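Local coordinates for protein putative polyketide cyclase (Acidithiobacillus ferrooxidans, PDB 3F9S) that is a putative polyketide cyclase of the SnoaL-like family, with an NTF2-type fold, and probably acts on a small-molecule substrate not yet identified, at residues 11-16 with 72-77; 86-91 with 112-117; 7-12 with 82-87; 18-23 with 62-67. All coordinates share one frame; numbering follows the deposited sequence.

All four contacts belong to one alpha+beta unit of the NTF2 type, in which helices 8-21 and 53-66 lie on one side of a sheet. Helix 8-21 takes part in three: its start meets strand 83-93 (interaction 3), its middle strand 71-80 (interaction 1), its end helix 53-66 (interaction 4). Interaction 2 pairs strands 83-93 and 107-118 and follows interaction 1 along the chain; interaction 4 is nested inside the loops closed by 1 and 3. Interactions 1 and 3, centres about 7 Å apart, share Ile11 and Leu12; the centres of 3 and 4 are about 19 Å apart. The helix packs along one side of the sheet, which in interactions 2 and 3 also meets the second subunit.

Interaction 1: residues 11-16 with 72-77; sequences ILTQFT and FDIQGL
With CG1 of Ile74 lying opposite its own carbonyl carbon (chi1 -64°) and the chain extended beyond it, CD1 reaches helix 11-16 between Thr13 and Thr16. Ile74 CD1 comes to 3.7 Å from Thr13 CA and 4.1 Å from Thr16 CB. The rotamer of Thr16 divides its two branches: at chi1 -61° the methyl CG2 meets Phe72, 3.5 Å from its CB, while the hydroxyl turns back along the helix. There Thr16 OG1 donates to Leu12 O at 2.7 Å, and Thr16 N reaches the same oxygen from the opposite face of the carbonyl plane. At the other end of the contact, Leu77 spreads its methyls over two residues, CD1 lying 3.5 Å from Thr13 OG1 and CD2 3.9 Å from Leu12 CD1. Thr13 OG1 is itself hydrogen-bonded to Lys9 O. The helix thus packs nearly antiparallel to strand 72-77 (161°), an outermost strand of the sheet within this chain, as in the NTF2-type fold. No hydrogen bond crosses between the segments; the hydroxyls of both threonines bond to helix carbonyls, leaving largely carbon surfaces to join helix and strand.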
loop_
_atom_site.group_PDB
_atom_site.type_symbol
_atom_site.label_atom_id
_atom_site.label_comp_id
_atom_site.label_asym_id
_atom_site.label_seq_id
_atom_site.Cartn_x
_atom_site.Cartn_y
_atom_site.Cartn_z
ATOM N N ILE A 11 12.985 0.483 -15.747
ATOM C CA ILE A 11 11.761 0.509 -16.551
ATOM C C ILE A 11 10.611 1.146 -15.778
ATOM O O ILE A 11 9.964 2.054 -16.292
ATOM C CB ILE A 11 11.382 -0.899 -17.034
ATOM C CG1 ILE A 11 12.356 -1.353 -18.115
ATOM C CG2 ILE A 11 9.934 -0.935 -17.561
ATOM C CD1 ILE A 11 12.339 -2.824 -18.304
ATOM N N LEU A 12 10.380 0.699 -14.544
ATOM C CA LEU A 12 9.319 1.273 -13.698
ATOM C C LEU A 12 9.534 2.731 -13.443
ATOM O O LEU A 12 8.589 3.507 -13.476
ATOM C CB LEU A 12 9.211 0.614 -12.321
ATOM C CG LEU A 12 8.409 -0.657 -12.154
ATOM C CD1 LEU A 12 8.281 -0.998 -10.655
ATOM C CD2 LEU A 12 7.037 -0.530 -12.822
ATOM N N THR A 13 10.781 3.074 -13.164
ATOM C CA THR A 13 11.148 4.446 -12.939
ATOM C C THR A 13 10.796 5.303 -14.163
ATOM O O THR A 13 10.120 6.316 -13.990
ATOM C CB THR A 13 12.607 4.604 -12.553
ATOM O OG1 THR A 13 12.900 3.766 -11.426
ATOM C CG2 THR A 13 12.927 6.083 -12.202
ATOM N N GLN A 14 11.180 4.867 -15.365
ATOM C CA GLN A 14 10.921 5.645 -16.598
ATOM C C GLN A 14 9.428 5.688 -16.904
ATOM O O GLN A 14 8.887 6.733 -17.236
ATOM C CB GLN A 14 11.667 5.071 -17.813
ATOM C CG GLN A 14 11.783 6.079 -18.966
ATOM C CD GLN A 14 12.327 5.509 -20.276
ATOM O OE1 GLN A 14 12.141 4.331 -20.597
ATOM N NE2 GLN A 14 12.961 6.367 -21.062
ATOM N N PHE A 15 8.790 4.522 -16.822
ATOM C CA PHE A 15 7.355 4.374 -17.022
ATOM C C PHE A 15 6.557 5.310 -16.120
ATOM O O PHE A 15 5.684 6.029 -16.586
ATOM C CB PHE A 15 6.978 2.922 -16.741
ATOM C CG PHE A 15 5.557 2.708 -16.304
ATOM C CD1 PHE A 15 4.493 2.855 -17.169
ATOM C CD2 PHE A 15 5.312 2.334 -14.991
ATOM C CE1 PHE A 15 3.183 2.620 -16.713
ATOM C CE2 PHE A 15 4.046 2.109 -14.545
ATOM C CZ PHE A 15 2.983 2.252 -15.392
ATOM N N THR A 16 6.902 5.310 -14.835
ATOM C CA THR A 16 6.227 6.143 -13.846
ATOM C C THR A 16 6.414 7.596 -14.203
ATOM O O THR A 16 5.466 8.376 -14.170
ATOM C CB THR A 16 6.750 5.848 -12.424
ATOM O OG1 THR A 16 6.476 4.472 -12.108
ATOM C CG2 THR A 16 6.093 6.748 -11.380
ATOM N N PHE A 72 4.584 11.458 -9.317
ATOM C CA PHE A 72 4.951 10.338 -8.457
ATOM C C PHE A 72 6.428 10.469 -8.156
ATOM O O PHE A 72 7.217 10.785 -9.042
ATOM C CB PHE A 72 4.691 9.020 -9.140
ATOM C CG PHE A 72 3.244 8.715 -9.276
ATOM C CD1 PHE A 72 2.485 9.343 -10.261
ATOM C CD2 PHE A 72 2.629 7.826 -8.412
ATOM C CE1 PHE A 72 1.126 9.070 -10.385
ATOM C CE2 PHE A 72 1.279 7.541 -8.531
ATOM C CZ PHE A 72 0.527 8.145 -9.532
ATOM N N ASP A 73 6.774 10.227 -6.900
ATOM C CA ASP A 73 8.124 10.340 -6.399
ATOM C C ASP A 73 8.415 8.990 -5.779
ATOM O O ASP A 73 8.017 8.722 -4.649
ATOM C CB ASP A 73 8.155 11.495 -5.389
ATOM C CG ASP A 73 9.475 11.637 -4.670
ATOM O OD1 ASP A 73 10.462 10.950 -5.013
ATOM O OD2 ASP A 73 9.490 12.458 -3.735
ATOM N N ILE A 74 9.143 8.164 -6.528
ATOM C CA ILE A 74 9.411 6.797 -6.128
ATOM C C ILE A 74 10.322 6.871 -4.920
ATOM O O ILE A 74 11.306 7.611 -4.917
ATOM C CB ILE A 74 10.065 5.983 -7.257
ATOM C CG1 ILE A 74 9.116 5.853 -8.448
ATOM C CG2 ILE A 74 10.448 4.574 -6.776
ATOM C CD1 ILE A 74 9.748 5.194 -9.642
ATOM N N GLN A 75 9.940 6.132 -3.894
ATOM C CA GLN A 75 10.689 6.036 -2.660
ATOM C C GLN A 75 11.538 4.793 -2.658
ATOM O O GLN A 75 12.709 4.861 -2.322
ATOM C CB GLN A 75 9.752 6.033 -1.464
ATOM C CG GLN A 75 8.923 7.292 -1.390
ATOM C CD GLN A 75 9.758 8.533 -1.322
ATOM O OE1 GLN A 75 9.849 9.293 -2.293
ATOM N NE2 GLN A 75 10.431 8.712 -0.209
ATOM N N GLY A 76 10.945 3.650 -2.942
ATOM C CA GLY A 76 11.678 2.405 -2.950
ATOM C C GLY A 76 11.211 1.521 -4.072
ATOM O O GLY A 76 10.066 1.632 -4.524
ATOM N N LEU A 77 12.117 0.667 -4.542
ATOM C CA LEU A 77 11.794 -0.340 -5.560
ATOM C C LEU A 77 12.309 -1.634 -4.984
ATOM O O LEU A 77 13.475 -1.705 -4.622
ATOM C CB LEU A 77 12.467 -0.048 -6.887
ATOM C CG LEU A 77 11.890 1.143 -7.634
ATOM C CD1 LEU A 77 12.747 1.470 -8.830
ATOM C CD2 LEU A 77 10.450 0.893 -8.062
#

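Interaction 2: residues 86-91 with 112-117; sequences MTWLWT and GATVYY
Trp88 and Gly112 form a hydrogen-bonded pair of an antiparallel ladder in the curved sheet of this NTF2-type fold, and the indole lies over the glycine on the neighbouring strand. Gly112 CA sits 3.5 Å from the centroid of the six-membered ring of Trp88, a CH-pi contact over the face. A beta carbon on Gly112 would run into the ring, so the absence of a side chain makes this overlap possible. The tryptophan adopts chi1 45°, placing CG between backbone N and carbonyl carbon and laying the ring across to strand 112-117. Trp88 NE1 then points at Thr114 OG1, 2.9 Å away and in the indole plane, with a nearly straight N-H...O angle of 164°; that hydroxyl is also hydrogen-bonded to Gln128. A leucine in place of Trp88 would probably leave Thr114 OG1 without its indole donor and uncover the backbone of Gly112. The opposite face, carrying Thr87 and Ala113, packs on the second subunit, Thr87 against its Val115. Met86, present as selenomethionine, and Thr114 are again a hydrogen-bonded pair, with Met86 N to Thr114 O at 2.7 Å and Thr114 N returning the bond to Met86 O. The chain of Met86 bends at its last torsion (chi3 85°), bringing the methyl CE to the edge of the Tyr116 ring, 4.2 Å from CE2.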
loop_
_atom_site.group_PDB
_atom_site.type_symbol
_atom_site.label_atom_id
_atom_site.label_comp_id
_atom_site.label_asym_id
_atom_site.label_seq_id
_atom_site.Cartn_x
_atom_site.Cartn_y
_atom_site.Cartn_z
HETATM N N MSE A 86 6.862 -0.817 -5.885
HETATM C CA MSE A 86 7.284 0.555 -5.887
HETATM C C MSE A 86 6.508 1.237 -4.776
HETATM O O MSE A 86 5.286 1.134 -4.734
HETATM C CB MSE A 86 6.898 1.207 -7.215
HETATM C CG MSE A 86 7.371 2.610 -7.383
HETATM SE SE MSE A 86 6.482 3.099 -9.083
HETATM C CE MSE A 86 4.791 3.678 -8.598
ATOM N N THR A 87 7.215 1.851 -3.856
ATOM C CA THR A 87 6.593 2.711 -2.858
ATOM C C THR A 87 6.830 4.095 -3.396
ATOM O O THR A 87 7.854 4.370 -4.021
ATOM C CB THR A 87 7.177 2.529 -1.474
ATOM O OG1 THR A 87 8.591 2.656 -1.528
ATOM C CG2 THR A 87 6.803 1.150 -0.932
ATOM N N TRP A 88 5.880 4.990 -3.123
ATOM C CA TRP A 88 5.931 6.315 -3.681
ATOM C C TRP A 88 5.140 7.326 -2.895
ATOM O O TRP A 88 4.249 6.978 -2.120
ATOM C CB TRP A 88 5.414 6.303 -5.118
ATOM C CG TRP A 88 4.155 5.518 -5.327
ATOM C CD1 TRP A 88 4.080 4.242 -5.676
ATOM C CD2 TRP A 88 2.811 5.990 -5.216
ATOM N NE1 TRP A 88 2.781 3.828 -5.781
ATOM C CE2 TRP A 88 1.963 4.887 -5.502
ATOM C CE3 TRP A 88 2.241 7.210 -4.874
ATOM C CZ2 TRP A 88 0.583 4.987 -5.510
ATOM C CZ3 TRP A 88 0.850 7.324 -4.861
ATOM C CH2 TRP A 88 0.033 6.205 -5.172
ATOM N N LEU A 89 5.556 8.569 -3.084
ATOM C CA LEU A 89 4.865 9.739 -2.618
ATOM C C LEU A 89 4.313 10.327 -3.894
ATOM O O LEU A 89 4.750 10.013 -5.004
ATOM C CB LEU A 89 5.825 10.702 -1.956
ATOM C CG LEU A 89 6.545 10.083 -0.768
ATOM C CD1 LEU A 89 7.487 11.117 -0.199
ATOM C CD2 LEU A 89 5.637 9.524 0.310
ATOM N N TRP A 90 3.354 11.213 -3.716
ATOM C CA TRP A 90 2.635 11.775 -4.825
ATOM C C TRP A 90 2.198 13.144 -4.432
ATOM O O TRP A 90 1.869 13.385 -3.265
ATOM C CB TRP A 90 1.438 10.879 -5.016
ATOM C CG TRP A 90 0.483 11.211 -6.064
ATOM C CD1 TRP A 90 0.496 10.734 -7.322
ATOM C CD2 TRP A 90 -0.692 12.010 -5.938
ATOM N NE1 TRP A 90 -0.589 11.173 -8.006
ATOM C CE2 TRP A 90 -1.346 11.965 -7.182
ATOM C CE3 TRP A 90 -1.278 12.729 -4.886
ATOM C CZ2 TRP A 90 -2.542 12.624 -7.411
ATOM C CZ3 TRP A 90 -2.462 13.391 -5.113
ATOM C CH2 TRP A 90 -3.077 13.355 -6.370
ATOM N N THR A 91 2.268 14.056 -5.388
ATOM C CA THR A 91 1.845 15.407 -5.167
ATOM C C THR A 91 1.074 15.815 -6.395
ATOM O O THR A 91 1.375 15.357 -7.490
ATOM C CB THR A 91 3.048 16.342 -4.973
ATOM O OG1 THR A 91 3.866 16.308 -6.145
ATOM C CG2 THR A 91 3.878 15.896 -3.762
ATOM N N GLY A 112 1.783 5.772 -1.629
ATOM C CA GLY A 112 1.242 4.520 -2.027
ATOM C C GLY A 112 2.309 3.489 -2.248
ATOM O O GLY A 112 3.496 3.770 -2.200
ATOM N N ALA A 113 1.823 2.274 -2.413
ATOM C CA ALA A 113 2.663 1.136 -2.700
ATOM C C ALA A 113 1.993 0.372 -3.819
ATOM O O ALA A 113 0.788 0.138 -3.776
ATOM C CB ALA A 113 2.855 0.313 -1.460
ATOM N N THR A 114 2.780 -0.038 -4.806
ATOM C CA THR A 114 2.251 -0.699 -5.963
ATOM C C THR A 114 3.164 -1.820 -6.333
ATOM O O THR A 114 4.323 -1.572 -6.594
ATOM C CB THR A 114 2.211 0.264 -7.118
ATOM O OG1 THR A 114 1.525 1.432 -6.693
ATOM C CG2 THR A 114 1.471 -0.356 -8.285
ATOM N N VAL A 115 2.628 -3.027 -6.306
ATOM C CA VAL A 115 3.341 -4.202 -6.789
ATOM C C VAL A 115 3.073 -4.194 -8.279
ATOM O O VAL A 115 1.913 -4.186 -8.705
ATOM C CB VAL A 115 2.798 -5.510 -6.237
ATOM C CG1 VAL A 115 3.674 -6.660 -6.746
ATOM C CG2 VAL A 115 2.787 -5.470 -4.688
ATOM N N TYR A 116 4.134 -4.216 -9.064
ATOM C CA TYR A 116 4.032 -4.283 -10.508
ATOM C C TYR A 116 4.526 -5.629 -10.907
ATOM O O TYR A 116 5.571 -6.034 -10.437
ATOM C CB TYR A 116 4.889 -3.224 -11.184
ATOM C CG TYR A 116 4.145 -1.960 -11.378
ATOM C CD1 TYR A 116 3.142 -1.904 -12.354
ATOM C CD2 TYR A 116 4.397 -0.837 -10.613
ATOM C CE1 TYR A 116 2.422 -0.772 -12.565
ATOM C CE2 TYR A 116 3.669 0.325 -10.814
ATOM C CZ TYR A 116 2.679 0.341 -11.789
ATOM O OH TYR A 116 1.946 1.462 -12.047
ATOM N N TYR A 117 3.746 -6.303 -11.744
ATOM C CA TYR A 117 4.095 -7.603 -12.255
ATOM C C TYR A 117 4.590 -7.413 -13.660
ATOM O O TYR A 117 4.008 -6.637 -14.429
ATOM C CB TYR A 117 2.873 -8.514 -12.212
ATOM C CG TYR A 117 2.561 -8.870 -10.798
ATOM C CD1 TYR A 117 3.285 -9.884 -10.182
ATOM C CD2 TYR A 117 1.602 -8.172 -10.044
ATOM C CE1 TYR A 117 3.049 -10.240 -8.872
ATOM C CE2 TYR A 117 1.359 -8.533 -8.706
ATOM C CZ TYR A 117 2.094 -9.559 -8.145
ATOM O OH TYR A 117 1.918 -9.998 -6.854
#

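Interaction 3: residues 7-12 with 82-87; sequences KAKEIL and DAVVMT
Val84 meets the first turns of helix 8-21 with both of its methyl groups. Its chi1 of -177° sets CG1 opposite the backbone N and CG2 opposite the carbonyl carbon, so that the two branches reach different helix residues. Val84 CG2 lies 3.7 Å from Ala8 CB, where the small side chain lets the helix come close to the strand. Leu12 CG lies opposite its carbonyl carbon (chi1 -84°), which brings CD1 to the valine: Leu12 CD1 is 3.6 Å from Val84 CG1 and equally near Val84 CB. The side chains of Leu12 and Val84 run past one another in opposite directions, so the contact is alongside rather than end on. Farther along the strand Leu12 CD1 comes to 4.3 Å from CB of the selenomethionine Met86, bridging two residues whose side chains project from the same face.

Lys9 makes a lighter contact: its CG is 4.2 Å from Val84 CG1, and its side chain crosses the valine at about a right angle. Beyond CG the lysine is extended, which carries the ammonium group away from this apolar patch. There Lys9 NZ is hydrogen-bonded to Leu77 O and forms a salt bridge with Asp80 of the second subunit, linking the start of the helix to the dimer interface.

The axes of segments 8-12 and 83-87 approach to 9.4 Å and run at 46°. Strand 83-87 lies between strands 71-80 and 107-118 in the sheet, and Tyr116 and Phe118 of the latter also pack on Leu12, while the opposite face of the strand, through Ala83 and Val85, packs against Phe78 of the second subunit.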
loop_
_atom_site.group_PDB
_atom_site.type_symbol
_atom_site.label_atom_id
_atom_site.label_comp_id
_atom_site.label_asym_id
_atom_site.label_seq_id
_atom_site.Cartn_x
_atom_site.Cartn_y
_atom_site.Cartn_z
ATOM N N LYS A 7 16.540 -4.822 -16.157
ATOM C CA LYS A 7 16.211 -3.408 -16.100
ATOM C C LYS A 7 14.844 -3.057 -15.535
ATOM O O LYS A 7 14.408 -1.923 -15.681
ATOM C CB LYS A 7 16.431 -2.797 -17.491
ATOM C CG LYS A 7 17.910 -2.839 -17.847
ATOM C CD LYS A 7 18.270 -2.035 -19.073
ATOM C CE LYS A 7 19.803 -2.053 -19.272
ATOM N NZ LYS A 7 20.576 -1.523 -18.120
ATOM N N ALA A 8 14.191 -4.008 -14.871
ATOM C CA ALA A 8 12.850 -3.798 -14.314
ATOM C C ALA A 8 12.722 -2.511 -13.509
ATOM O O ALA A 8 11.775 -1.736 -13.698
ATOM C CB ALA A 8 12.436 -5.012 -13.442
ATOM N N LYS A 9 13.676 -2.257 -12.617
ATOM C CA LYS A 9 13.578 -1.036 -11.783
ATOM C C LYS A 9 13.681 0.255 -12.602
ATOM O O LYS A 9 12.912 1.217 -12.375
ATOM C CB LYS A 9 14.622 -1.030 -10.675
ATOM C CG LYS A 9 14.296 -2.075 -9.626
ATOM C CD LYS A 9 15.244 -1.957 -8.480
ATOM C CE LYS A 9 15.043 -3.038 -7.429
ATOM N NZ LYS A 9 15.905 -2.814 -6.239
ATOM N N GLU A 10 14.620 0.249 -13.545
ATOM C CA GLU A 10 14.817 1.394 -14.433
ATOM C C GLU A 10 13.560 1.587 -15.285
ATOM O O GLU A 10 13.120 2.712 -15.489
ATOM C CB GLU A 10 16.094 1.221 -15.267
ATOM C CG GLU A 10 17.367 1.421 -14.424
ATOM C CD GLU A 10 18.628 0.788 -15.010
ATOM O OE1 GLU A 10 18.695 -0.457 -15.098
ATOM O OE2 GLU A 10 19.589 1.524 -15.323
ATOM N N ILE A 11 12.985 0.483 -15.747
ATOM C CA ILE A 11 11.761 0.509 -16.551
ATOM C C ILE A 11 10.611 1.146 -15.778
ATOM O O ILE A 11 9.964 2.054 -16.292
ATOM C CB ILE A 11 11.382 -0.899 -17.034
ATOM C CG1 ILE A 11 12.356 -1.353 -18.115
ATOM C CG2 ILE A 11 9.934 -0.935 -17.561
ATOM C CD1 ILE A 11 12.339 -2.824 -18.304
ATOM N N LEU A 12 10.380 0.699 -14.544
ATOM C CA LEU A 12 9.319 1.273 -13.698
ATOM C C LEU A 12 9.534 2.731 -13.443
ATOM O O LEU A 12 8.589 3.507 -13.476
ATOM C CB LEU A 12 9.211 0.614 -12.321
ATOM C CG LEU A 12 8.409 -0.657 -12.154
ATOM C CD1 LEU A 12 8.281 -0.998 -10.655
ATOM C CD2 LEU A 12 7.037 -0.530 -12.822
ATOM N N ASP A 82 9.005 -12.124 -10.502
ATOM C CA ASP A 82 8.337 -11.404 -11.589
ATOM C C ASP A 82 7.696 -10.078 -11.201
ATOM O O ASP A 82 6.919 -9.518 -11.983
ATOM C CB ASP A 82 7.277 -12.326 -12.250
ATOM C CG ASP A 82 6.058 -12.651 -11.354
ATOM O OD1 ASP A 82 6.059 -12.406 -10.125
ATOM O OD2 ASP A 82 5.077 -13.213 -11.893
ATOM N N ALA A 83 8.027 -9.572 -10.017
ATOM C CA ALA A 83 7.405 -8.370 -9.499
ATOM C C ALA A 83 8.424 -7.371 -9.002
ATOM O O ALA A 83 9.520 -7.730 -8.587
ATOM C CB ALA A 83 6.455 -8.713 -8.383
ATOM N N VAL A 84 8.032 -6.108 -9.075
ATOM C CA VAL A 84 8.779 -5.032 -8.467
ATOM C C VAL A 84 7.742 -4.201 -7.738
ATOM O O VAL A 84 6.802 -3.718 -8.341
ATOM C CB VAL A 84 9.558 -4.167 -9.432
ATOM C CG1 VAL A 84 10.359 -3.106 -8.641
ATOM C CG2 VAL A 84 10.516 -5.045 -10.269
ATOM N N VAL A 85 7.923 -4.075 -6.438
ATOM C CA VAL A 85 7.065 -3.230 -5.625
ATOM C C VAL A 85 7.680 -1.840 -5.622
ATOM O O VAL A 85 8.884 -1.703 -5.385
ATOM C CB VAL A 85 6.941 -3.715 -4.193
ATOM C CG1 VAL A 85 5.922 -2.815 -3.447
ATOM C CG2 VAL A 85 6.487 -5.183 -4.111
HETATM N N MSE A 86 6.862 -0.817 -5.885
HETATM C CA MSE A 86 7.284 0.555 -5.887
HETATM C C MSE A 86 6.508 1.237 -4.776
HETATM O O MSE A 86 5.286 1.134 -4.734
HETATM C CB MSE A 86 6.898 1.207 -7.215
HETATM C CG MSE A 86 7.371 2.610 -7.383
HETATM SE SE MSE A 86 6.482 3.099 -9.083
HETATM C CE MSE A 86 4.791 3.678 -8.598
ATOM N N THR A 87 7.215 1.851 -3.856
ATOM C CA THR A 87 6.593 2.711 -2.858
ATOM C C THR A 87 6.830 4.095 -3.396
ATOM O O THR A 87 7.854 4.370 -4.021
ATOM C CB THR A 87 7.177 2.529 -1.474
ATOM O OG1 THR A 87 8.591 2.656 -1.528
ATOM C CG2 THR A 87 6.803 1.150 -0.932
#

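Interaction 4: residues 18-23 with 62-67; sequences EVWSEG and TLRAAF
The C-terminal end of helix 8-21, which widens into a pi-type turn at 18-21, meets the last turns of helix 53-66 in the helical layer of the NTF2-type fold, with Arg64 and Leu63 reaching across to it. Arg64 has the most surface covered here. Its chain bends twice (chi2 -83°, chi3 -57°), folding the guanidinium against the backbone where the first helix gives way to a turn. Arg64 NH1 makes a weak hydrogen bond to Trp20 O, 3.1 Å away with an N-H...O angle of only 130°, while Ser21 O lies at a similar distance. One face of the guanidinium rests on the peptide joining Glu22 to Gly23. Gly23 has positive phi, and a beta carbon there would collide with NH2, so the bare backbone lets the flat group settle close. The carbonyls at the end of a helix carry partial negative charge, which would favour a cation in this position. Replacing Arg64 with an alanine would probably leave Trp20 O without its weak bond and open a gap beside Gly23. The neighbouring Leu63 meets the indole of Trp20, whose NE1 is held by Tyr56 of helix 53-66. Leu63 CB lies at the ring edge, in its plane, while CD2 approaches obliquely to 3.5 Å from Trp20 CH2.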
loop_
_atom_site.group_PDB
_atom_site.type_symbol
_atom_site.label_atom_id
_atom_site.label_comp_id
_atom_site.label_asym_id
_atom_site.label_seq_id
_atom_site.Cartn_x
_atom_site.Cartn_y
_atom_site.Cartn_z
ATOM N N GLU A 18 7.294 8.938 -17.284
ATOM C CA GLU A 18 6.686 9.295 -18.567
ATOM C C GLU A 18 5.180 9.253 -18.597
ATOM O O GLU A 18 4.529 10.216 -19.014
ATOM C CB GLU A 18 7.234 8.403 -19.676
ATOM C CG GLU A 18 8.687 8.630 -19.960
ATOM C CD GLU A 18 9.245 7.734 -21.049
ATOM O OE1 GLU A 18 8.579 6.771 -21.484
ATOM O OE2 GLU A 18 10.393 8.003 -21.464
ATOM N N VAL A 19 4.632 8.125 -18.173
ATOM C CA VAL A 19 3.189 7.943 -18.238
ATOM C C VAL A 19 2.463 8.670 -17.115
ATOM O O VAL A 19 1.561 9.457 -17.378
ATOM C CB VAL A 19 2.799 6.459 -18.221
ATOM C CG1 VAL A 19 1.265 6.290 -18.176
ATOM C CG2 VAL A 19 3.395 5.752 -19.428
ATOM N N TRP A 20 2.894 8.435 -15.884
ATOM C CA TRP A 20 2.137 8.884 -14.721
ATOM C C TRP A 20 2.446 10.250 -14.198
ATOM O O TRP A 20 1.537 10.921 -13.710
ATOM C CB TRP A 20 2.230 7.833 -13.621
ATOM C CG TRP A 20 1.408 6.688 -14.026
ATOM C CD1 TRP A 20 1.831 5.562 -14.647
ATOM C CD2 TRP A 20 -0.023 6.625 -13.985
ATOM N NE1 TRP A 20 0.756 4.767 -14.946
ATOM C CE2 TRP A 20 -0.397 5.395 -14.553
ATOM C CE3 TRP A 20 -1.021 7.477 -13.488
ATOM C CZ2 TRP A 20 -1.733 4.979 -14.636
ATOM C CZ3 TRP A 20 -2.349 7.083 -13.594
ATOM C CH2 TRP A 20 -2.692 5.838 -14.165
ATOM N N SER A 21 3.715 10.631 -14.223
ATOM C CA SER A 21 4.103 11.950 -13.755
ATOM C C SER A 21 4.025 12.983 -14.864
ATOM O O SER A 21 3.664 14.117 -14.583
ATOM C CB SER A 21 5.492 11.936 -13.131
ATOM O OG SER A 21 5.517 11.093 -11.991
ATOM N N GLU A 22 4.346 12.606 -16.105
ATOM C CA GLU A 22 4.366 13.540 -17.238
ATOM C C GLU A 22 3.158 13.442 -18.150
ATOM O O GLU A 22 2.964 14.323 -18.978
ATOM C CB GLU A 22 5.647 13.366 -18.039
ATOM C CG GLU A 22 6.895 13.738 -17.249
ATOM C CD GLU A 22 8.183 13.277 -17.892
ATOM O OE1 GLU A 22 8.181 12.719 -19.011
ATOM O OE2 GLU A 22 9.230 13.471 -17.251
ATOM N N GLY A 23 2.341 12.410 -17.990
ATOM C CA GLY A 23 1.131 12.260 -18.786
ATOM C C GLY A 23 1.358 11.910 -20.236
ATOM O O GLY A 23 0.513 12.231 -21.079
ATOM N N THR A 62 -8.152 8.987 -17.473
ATOM C CA THR A 62 -9.126 9.319 -16.426
ATOM C C THR A 62 -8.451 9.740 -15.136
ATOM O O THR A 62 -8.786 10.775 -14.573
ATOM C CB THR A 62 -10.055 8.143 -16.155
ATOM O OG1 THR A 62 -10.930 8.064 -17.266
ATOM C CG2 THR A 62 -10.919 8.351 -14.925
ATOM N N LEU A 63 -7.503 8.931 -14.692
ATOM C CA LEU A 63 -6.782 9.225 -13.464
ATOM C C LEU A 63 -5.931 10.483 -13.597
ATOM O O LEU A 63 -5.887 11.302 -12.677
ATOM C CB LEU A 63 -5.939 8.032 -13.039
ATOM C CG LEU A 63 -6.653 6.856 -12.374
ATOM C CD1 LEU A 63 -7.899 6.364 -13.074
ATOM C CD2 LEU A 63 -5.650 5.712 -12.218
ATOM N N ARG A 64 -5.273 10.665 -14.738
ATOM C CA ARG A 64 -4.451 11.867 -14.951
ATOM C C ARG A 64 -5.329 13.114 -14.974
ATOM O O ARG A 64 -4.963 14.111 -14.376
ATOM C CB ARG A 64 -3.576 11.776 -16.212
ATOM C CG ARG A 64 -2.329 10.851 -16.061
ATOM C CD ARG A 64 -1.147 11.552 -15.393
ATOM N NE ARG A 64 -0.790 12.748 -16.160
ATOM C CZ ARG A 64 0.011 13.736 -15.775
ATOM N NH1 ARG A 64 0.590 13.747 -14.586
ATOM N NH2 ARG A 64 0.228 14.758 -16.604
ATOM N N ALA A 65 -6.492 13.046 -15.626
ATOM C CA ALA A 65 -7.410 14.178 -15.702
ATOM C C ALA A 65 -7.871 14.723 -14.350
ATOM O O ALA A 65 -8.111 15.912 -14.228
ATOM C CB ALA A 65 -8.629 13.826 -16.551
ATOM N N ALA A 66 -8.008 13.856 -13.354
ATOM C CA ALA A 66 -8.400 14.266 -11.998
ATOM C C ALA A 66 -7.386 15.224 -11.353
ATOM O O ALA A 66 -7.764 16.182 -10.683
ATOM C CB ALA A 66 -8.580 13.030 -11.115
ATOM N N PHE A 67 -6.105 14.940 -11.566
ATOM C CA PHE A 67 -4.986 15.717 -11.038
ATOM C C PHE A 67 -3.947 15.773 -12.142
ATOM O O PHE A 67 -2.984 15.000 -12.110
ATOM C CB PHE A 67 -4.444 15.007 -9.811
ATOM C CG PHE A 67 -5.412 14.951 -8.683
ATOM C CD1 PHE A 67 -5.540 16.024 -7.814
ATOM C CD2 PHE A 67 -6.208 13.822 -8.484
ATOM C CE1 PHE A 67 -6.444 15.986 -6.750
ATOM C CE2 PHE A 67 -7.115 13.769 -7.421
ATOM C CZ PHE A 67 -7.224 14.848 -6.549
#